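Local structure of transcriptional regulator, SorC family (Enterococcus faecalis, 2O0M) at residues Ala147-Thr152 against Val174-Gly179; Gly244-Met249 against Lys266-Glu271. The protein probably acts as a transcriptional regulator of the SorC family, binding DNA and responding to a carbohydrate effector through its putative sugar-binding domain. All coordinates share one frame; numbering follows the deposited sequence.

Interaction 1 (Ala147-Thr152 against Val174-Gly179). With PO4 (phosphate ion), chain B.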
ATOM      1  N   ALA A 147       0.535   1.143  -9.069  1.00  9.99           N
ATOM      2  CA  ALA A 147       0.144   2.214  -8.169  1.00  9.67           C
ATOM      3  C   ALA A 147       0.528   1.824  -6.752  1.00  9.46           C
ATOM      4  O   ALA A 147       0.195   0.736  -6.281  1.00  9.68           O
ATOM      5  CB  ALA A 147      -1.318   2.472  -8.263  1.00 10.60           C
ATOM      6  N   VAL A 148       1.230   2.714  -6.064  1.00  8.92           N
ATOM      7  CA  VAL A 148       1.778   2.374  -4.762  1.00  9.19           C
ATOM      8  C   VAL A 148       1.382   3.372  -3.678  1.00  9.30           C
ATOM      9  O   VAL A 148       1.189   4.561  -3.939  1.00  9.78           O
ATOM     10  CB  VAL A 148       3.304   2.264  -4.800  1.00  9.50           C
ATOM     11  CG1 VAL A 148       3.746   1.191  -5.793  1.00 10.48           C
ATOM     12  CG2 VAL A 148       3.938   3.590  -5.148  1.00  9.40           C
HETATM   13  N   MSE A 149       1.234   2.855  -2.462  1.00  9.04           N
HETATM   14  CA  MSE A 149       1.165   3.680  -1.277  1.00  9.25           C
HETATM   15  C   MSE A 149       2.534   3.840  -0.624  1.00  9.50           C
HETATM   16  O   MSE A 149       3.475   3.108  -0.923  1.00  9.48           O
HETATM   17  CB  MSE A 149       0.148   3.127  -0.277  1.00  9.37           C
HETATM   18  CG  MSE A 149      -1.274   3.199  -0.772  1.00 10.55           C
HETATM   19 SE   MSE A 149      -1.988   5.007  -1.017  1.00 17.78          SE
HETATM   20  CE  MSE A 149      -1.971   5.563   0.776  1.00 12.79           C
ATOM     21  N   GLY A 150       2.626   4.811   0.274  1.00  9.89           N
ATOM     22  CA  GLY A 150       3.863   5.095   0.992  1.00  9.33           C
ATOM     23  C   GLY A 150       3.878   4.481   2.378  1.00  9.46           C
ATOM     24  O   GLY A 150       3.257   3.445   2.617  1.00  9.79           O
ATOM     25  N   GLY A 151       4.587   5.133   3.286  1.00 10.04           N
ATOM     26  CA  GLY A 151       4.743   4.675   4.648  1.00 10.28           C
ATOM     27  C   GLY A 151       6.089   4.029   4.883  1.00 10.53           C
ATOM     28  O   GLY A 151       6.862   3.802   3.953  1.00 10.82           O
ATOM     29  N   THR A 152       6.380   3.732   6.145  1.00 11.14           N
ATOM     30  CA  THR A 152       7.692   3.227   6.520  1.00 11.88           C
ATOM     31  C   THR A 152       8.006   1.870   5.890  1.00 11.88           C
ATOM     32  O   THR A 152       9.083   1.664   5.349  1.00 12.60           O
ATOM     33  CB  THR A 152       7.831   3.151   8.046  1.00 12.29           C
ATOM     34  OG1 THR A 152       7.615   4.449   8.604  1.00 13.36           O
ATOM     35  CG2 THR A 152       9.201   2.653   8.441  1.00 14.18           C
ATOM     36  N   VAL A 174       3.472   4.810 -10.054  1.00 10.32           N
ATOM     37  CA  VAL A 174       2.772   6.023  -9.723  1.00 10.62           C
ATOM     38  C   VAL A 174       2.205   5.890  -8.315  1.00 10.26           C
ATOM     39  O   VAL A 174       1.940   4.778  -7.846  1.00  9.67           O
ATOM     40  CB  VAL A 174       1.611   6.276 -10.710  1.00 10.91           C
ATOM     41  CG1 VAL A 174       2.152   6.524 -12.102  1.00 11.91           C
ATOM     42  CG2 VAL A 174       0.618   5.107 -10.726  1.00 11.29           C
ATOM     43  N   PRO A 175       2.012   7.018  -7.634  1.00 10.12           N
ATOM     44  CA  PRO A 175       1.324   6.942  -6.338  1.00 10.43           C
ATOM     45  C   PRO A 175      -0.143   6.552  -6.513  1.00 10.43           C
ATOM     46  O   PRO A 175      -0.763   6.979  -7.481  1.00 10.03           O
ATOM     47  CB  PRO A 175       1.410   8.374  -5.829  1.00 10.66           C
ATOM     48  CG  PRO A 175       1.477   9.195  -7.085  1.00 10.08           C
ATOM     49  CD  PRO A 175       2.357   8.405  -7.990  1.00 10.63           C
ATOM     50  N   ALA A 176      -0.700   5.776  -5.577  1.00 10.54           N
ATOM     51  CA  ALA A 176      -2.106   5.365  -5.659  1.00 10.96           C
ATOM     52  C   ALA A 176      -3.037   6.488  -5.210  1.00 11.36           C
ATOM     53  O   ALA A 176      -4.214   6.553  -5.615  1.00 12.13           O
ATOM     54  CB  ALA A 176      -2.358   4.146  -4.812  1.00 11.11           C
ATOM     55  N   ARG A 177      -2.504   7.341  -4.339  1.00 11.95           N
ATOM     56  CA  ARG A 177      -3.250   8.461  -3.783  1.00 11.73           C
ATOM     57  C   ARG A 177      -2.394   9.702  -3.614  1.00 12.24           C
ATOM     58  O   ARG A 177      -1.227   9.612  -3.282  1.00 11.88           O
ATOM     59  CB  ARG A 177      -3.801   8.107  -2.391  1.00 11.80           C
ATOM     60  CG  ARG A 177      -4.988   7.200  -2.390  1.00 13.26           C
ATOM     61  CD  ARG A 177      -6.187   7.896  -3.024  1.00 14.85           C
ATOM     62  NE  ARG A 177      -7.450   7.229  -2.727  1.00 15.66           N
ATOM     63  CZ  ARG A 177      -8.251   7.490  -1.697  1.00 14.27           C
ATOM     64  NH1 ARG A 177      -7.956   8.421  -0.793  1.00 13.87           N
ATOM     65  NH2 ARG A 177      -9.367   6.796  -1.575  1.00 15.05           N
ATOM     66  N   GLY A 178      -3.031  10.861  -3.765  1.00 12.40           N
ATOM     67  CA  GLY A 178      -2.441  12.128  -3.352  1.00 12.43           C
ATOM     68  C   GLY A 178      -3.115  12.644  -2.093  1.00 12.33           C
ATOM     69  O   GLY A 178      -4.155  12.141  -1.684  1.00 12.02           O
ATOM     70  N   GLY A 179      -2.516  13.646  -1.460  1.00 12.73           N
ATOM     71  CA  GLY A 179      -3.154  14.311  -0.317  1.00 12.87           C
ATOM     72  C   GLY A 179      -3.263  13.443   0.913  1.00 13.10           C
ATOM     73  O   GLY A 179      -4.234  13.510   1.662  1.00 14.33           O
TER
HETATM   74  P   PO4 B 401       3.719   1.950   8.033  1.00 17.36           P
HETATM   75  O1  PO4 B 401       2.839   1.245   8.998  1.00 19.86           O
HETATM   76  O2  PO4 B 401       4.479   1.018   7.164  1.00 17.99           O
HETATM   77  O3  PO4 B 401       2.916   2.950   7.261  1.00 22.36           O
HETATM   78  O4  PO4 B 401       4.692   2.789   8.803  1.00 21.83           O
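A147 and V148 run parallel to V174 and P175 as neighbouring strand ends, bridged by two backbone hydrogen bonds: V148 N gives to V174 O at 2.8 Å, and A176 N gives to V148 O, also at 2.8 Å. A CA-H...O contact from A147 CA to V174 O, 3.1 Å, adds to the first bond. The next backbone amide, R177 N, is buried by the contact and has no partner in the model. On the sheet face bearing A147 and V174, CG2 of V174 reaches A147 CB at 4.1 Å; a chi1 of -65° sets CG1 anti to the carbonyl carbon and leaves CG2, the touching methyl, between the backbone N and the carbonyl carbon. Just past the bridges, A147 CB meets A176 CB at 4.0 Å. M149, a selenomethionine, starts away from the other segment, but its chain folds back at chi2 (-66°) and chi3 (-65°), bringing SE to 3.8 Å from R177 CB and close to the A176 methyl. The M149 and R177 side chains lie alongside each other, pointing the same way, before the guanidinium leads off to L292 O, which NE binds. Beyond the strand, G151 takes the N-cap position of helix 152-159, and a weak bond from T152 N reaches a phosphate also held by T153, R252 and K312. The contact thus closes a beta-alpha-beta unit, strand 142-148, helix 152-159, strand 169-175; V148 and P175 pack on S192 of helix 188-199, and strand 238-245 pairs along the other edge of strand 142-148.

Interaction 2 (Gly244-Met249 against Lys266-Glu271)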
ATOM      1  N   GLY A 244      -1.809   0.173   7.666  1.00  8.99           N
ATOM      2  CA  GLY A 244      -1.391   0.987   8.801  1.00  9.73           C
ATOM      3  C   GLY A 244      -2.200   0.704  10.046  1.00  9.80           C
ATOM      4  O   GLY A 244      -3.345   0.251   9.970  1.00  9.75           O
ATOM      5  N   ARG A 245      -1.581   0.962  11.193  1.00 10.47           N
ATOM      6  CA  ARG A 245      -2.269   0.980  12.472  1.00 10.83           C
ATOM      7  C   ARG A 245      -2.957   2.353  12.549  1.00 10.94           C
ATOM      8  O   ARG A 245      -2.297   3.398  12.469  1.00 10.82           O
ATOM      9  CB  ARG A 245      -1.260   0.725  13.604  1.00 10.69           C
ATOM     10  CG  ARG A 245      -0.627  -0.672  13.507  1.00 11.09           C
ATOM     11  CD  ARG A 245       0.534  -0.928  14.462  1.00 11.96           C
ATOM     12  NE  ARG A 245       0.087  -0.876  15.847  1.00 12.21           N
ATOM     13  CZ  ARG A 245       0.289   0.144  16.680  1.00 13.12           C
ATOM     14  NH1 ARG A 245       0.956   1.222  16.286  1.00 13.68           N
ATOM     15  NH2 ARG A 245      -0.181   0.095  17.913  1.00 12.61           N
ATOM     16  N   ALA A 246      -4.285   2.346  12.657  1.00 11.14           N
ATOM     17  CA  ALA A 246      -5.119   3.520  12.352  1.00 11.08           C
ATOM     18  C   ALA A 246      -4.748   4.798  13.107  1.00 11.29           C
ATOM     19  O   ALA A 246      -4.520   5.832  12.494  1.00 10.65           O
ATOM     20  CB  ALA A 246      -6.578   3.198  12.572  1.00 11.61           C
ATOM     21  N   LEU A 247      -4.723   4.741  14.433  1.00 11.60           N
ATOM     22  CA  LEU A 247      -4.466   5.961  15.205  1.00 12.49           C
ATOM     23  C   LEU A 247      -3.045   6.473  15.009  1.00 12.79           C
ATOM     24  O   LEU A 247      -2.818   7.685  14.940  1.00 13.76           O
ATOM     25  CB  LEU A 247      -4.811   5.768  16.685  1.00 12.03           C
ATOM     26  CG  LEU A 247      -6.294   5.441  16.919  1.00 12.50           C
ATOM     27  CD1 LEU A 247      -6.602   5.454  18.407  1.00 13.90           C
ATOM     28  CD2 LEU A 247      -7.233   6.426  16.206  1.00 12.70           C
ATOM     29  N   HIS A 248      -2.092   5.548  14.905  1.00 14.11           N
ATOM     30  CA  HIS A 248      -0.709   5.892  14.592  1.00 14.69           C
ATOM     31  C   HIS A 248      -0.616   6.626  13.253  1.00 14.38           C
ATOM     32  O   HIS A 248       0.086   7.635  13.146  1.00 13.75           O
ATOM     33  CB  HIS A 248       0.154   4.625  14.569  1.00 15.85           C
ATOM     34  CG  HIS A 248       1.627   4.889  14.650  1.00 18.52           C
ATOM     35  ND1 HIS A 248       2.449   4.869  13.545  1.00 21.00           N
ATOM     36  CD2 HIS A 248       2.428   5.153  15.710  1.00 20.58           C
ATOM     37  CE1 HIS A 248       3.690   5.132  13.916  1.00 20.32           C
ATOM     38  NE2 HIS A 248       3.706   5.303  15.226  1.00 21.94           N
HETATM   39  N   MSE A 249      -1.345   6.143  12.242  1.00 14.00           N
HETATM   40  CA  MSE A 249      -1.394   6.806  10.932  1.00 14.39           C
HETATM   41  C   MSE A 249      -1.970   8.199  11.042  1.00 13.21           C
HETATM   42  O   MSE A 249      -1.434   9.138  10.476  1.00 12.82           O
HETATM   43  CB  MSE A 249      -2.251   6.031   9.906  1.00 15.21           C
HETATM   44  CG  MSE A 249      -1.699   4.730   9.412  1.00 17.53           C
HETATM   45 SE   MSE A 249       0.030   4.842   8.515  1.00 25.61          SE
HETATM   46  CE  MSE A 249       0.019   6.464   8.001  1.00 23.06           C
ATOM     47  N   LYS A 266     -14.827   5.979  16.930  1.00 24.59           N
ATOM     48  CA  LYS A 266     -15.321   4.950  15.995  1.00 24.42           C
ATOM     49  C   LYS A 266     -14.452   3.682  16.020  1.00 23.68           C
ATOM     50  O   LYS A 266     -14.657   2.769  15.221  1.00 23.47           O
ATOM     51  CB  LYS A 266     -15.463   5.497  14.568  1.00 24.89           C
ATOM     52  CG  LYS A 266     -16.328   6.753  14.469  1.00 25.63           C
ATOM     53  CD  LYS A 266     -17.169   6.793  13.212  1.00 25.84           C
ATOM     54  CE  LYS A 266     -17.559   8.223  12.833  1.00 27.48           C
ATOM     55  NZ  LYS A 266     -18.894   8.281  12.165  1.00 27.79           N
ATOM     56  N   ASN A 267     -13.509   3.626  16.959  1.00 22.47           N
ATOM     57  CA  ASN A 267     -12.679   2.449  17.205  1.00 22.18           C
ATOM     58  C   ASN A 267     -11.964   1.963  15.949  1.00 20.67           C
ATOM     59  O   ASN A 267     -11.961   0.775  15.628  1.00 20.25           O
ATOM     60  CB  ASN A 267     -13.512   1.332  17.836  1.00 22.30           C
ATOM     61  CG  ASN A 267     -14.093   1.738  19.175  1.00 22.57           C
ATOM     62  OD1 ASN A 267     -15.304   1.680  19.380  1.00 24.90           O
ATOM     63  ND2 ASN A 267     -13.231   2.164  20.090  1.00 22.74           N
ATOM     64  N   ALA A 268     -11.375   2.916  15.237  1.00 19.43           N
ATOM     65  CA  ALA A 268     -10.588   2.616  14.042  1.00 17.62           C
ATOM     66  C   ALA A 268      -9.372   1.783  14.411  1.00 16.87           C
ATOM     67  O   ALA A 268      -8.665   2.086  15.374  1.00 16.04           O
ATOM     68  CB  ALA A 268     -10.162   3.904  13.350  1.00 18.06           C
ATOM     69  N   VAL A 269      -9.135   0.731  13.631  1.00 15.05           N
ATOM     70  CA  VAL A 269      -8.065  -0.228  13.900  1.00 14.71           C
ATOM     71  C   VAL A 269      -7.018  -0.221  12.781  1.00 13.82           C
ATOM     72  O   VAL A 269      -5.817  -0.230  13.049  1.00 13.38           O
ATOM     73  CB  VAL A 269      -8.646  -1.658  14.078  1.00 14.64           C
ATOM     74  CG1 VAL A 269      -7.560  -2.708  14.181  1.00 15.16           C
ATOM     75  CG2 VAL A 269      -9.522  -1.715  15.331  1.00 15.64           C
ATOM     76  N   ALA A 270      -7.484  -0.242  11.535  1.00 13.20           N
ATOM     77  CA  ALA A 270      -6.603  -0.300  10.372  1.00 12.10           C
ATOM     78  C   ALA A 270      -6.816   0.883   9.439  1.00 10.85           C
ATOM     79  O   ALA A 270      -7.881   1.486   9.408  1.00 10.38           O
ATOM     80  CB  ALA A 270      -6.834  -1.594   9.605  1.00 11.88           C
ATOM     81  N   GLU A 271      -5.769   1.210   8.695  1.00  9.67           N
ATOM     82  CA  GLU A 271      -5.837   2.170   7.605  1.00  9.60           C
ATOM     83  C   GLU A 271      -5.280   1.527   6.332  1.00  8.90           C
ATOM     84  O   GLU A 271      -4.342   0.712   6.366  1.00 10.22           O
ATOM     85  CB  GLU A 271      -5.023   3.427   7.957  1.00  9.75           C
ATOM     86  CG  GLU A 271      -5.081   4.552   6.917  1.00 10.10           C
ATOM     87  CD  GLU A 271      -4.150   4.368   5.748  1.00  9.67           C
ATOM     88  OE1 GLU A 271      -3.228   3.526   5.825  1.00 10.79           O
ATOM     89  OE2 GLU A 271      -4.336   5.072   4.730  1.00 11.02           O
TER
HETATM   90  O   HOH W   1      -5.309   2.236  15.993  1.00 24.65           O
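G244 N donates to E271 O at 2.9 Å, the N-H...O angle being 164°, and E271 N returns a bond of equal length to G244 O. A270 CA adds a CA-H...O contact to that same G244 oxygen, which therefore meets two groups of the facing strand. Together the bonds define G244 and E271 as an antiparallel hydrogen-bonded pair, followed by R245 and A270 as a non-hydrogen-bonded one. The strand then gives way to a helix: R245 is its N-cap, and A246 N, in the first turn, bonds to V269 O at 3.0 Å. A246 CB presses on that peptide, 3.5 Å from V269 C, and meets A268 CB at 3.7 Å. V269 and A270 both face F277 on strand 275-277, a classic beta bulge in the beta-hairpin that 270-272 and 275-277 form. Just before it, N267, with positive phi, is the C-prime residue of a Schellman motif ending helix 257-265. Water links L247 N (3.0 Å) more weakly to A268 O. At the far end the M249 and E271 side chains cross at about a right angle, M249 CG lying 3.9 Å from E271 CB. With CG of E271 anti to its own N (chi1 -177°) and the chain bent at chi2, the carboxylate turns back over G244, OE1 coming 4.1 Å from G244 N and equally near M249 CG, contacts rather than bonds. OE2 is held by a salt bridge to R253 and a hydrogen bond from G274 N, while on the opposite side of the hairpin strand A270 and V269 pack against A318 of helix 313-320.

Both contacts belong to one mixed sheet in the putative sugar-binding domain, and they come in series along the chain: interaction 1 closes before interaction 2 opens. Their centres are about 17 Å apart and their nearest atoms about 5 Å apart, without touching. Strands 142-148 and 238-245 are neighbours in the sheet, and the strand order 169-175, 142-148, 238-245, 270-272 carries it from the parallel pairing of interaction 1 to the antiparallel pairing of interaction 2. A phosphate, probably from the crystallisation liquor, lies at G151-T152 and about 4 Å from the M249 side chain; both contacts therefore approach one anion site, which may mark a pocket for a phosphorylated sugar effector.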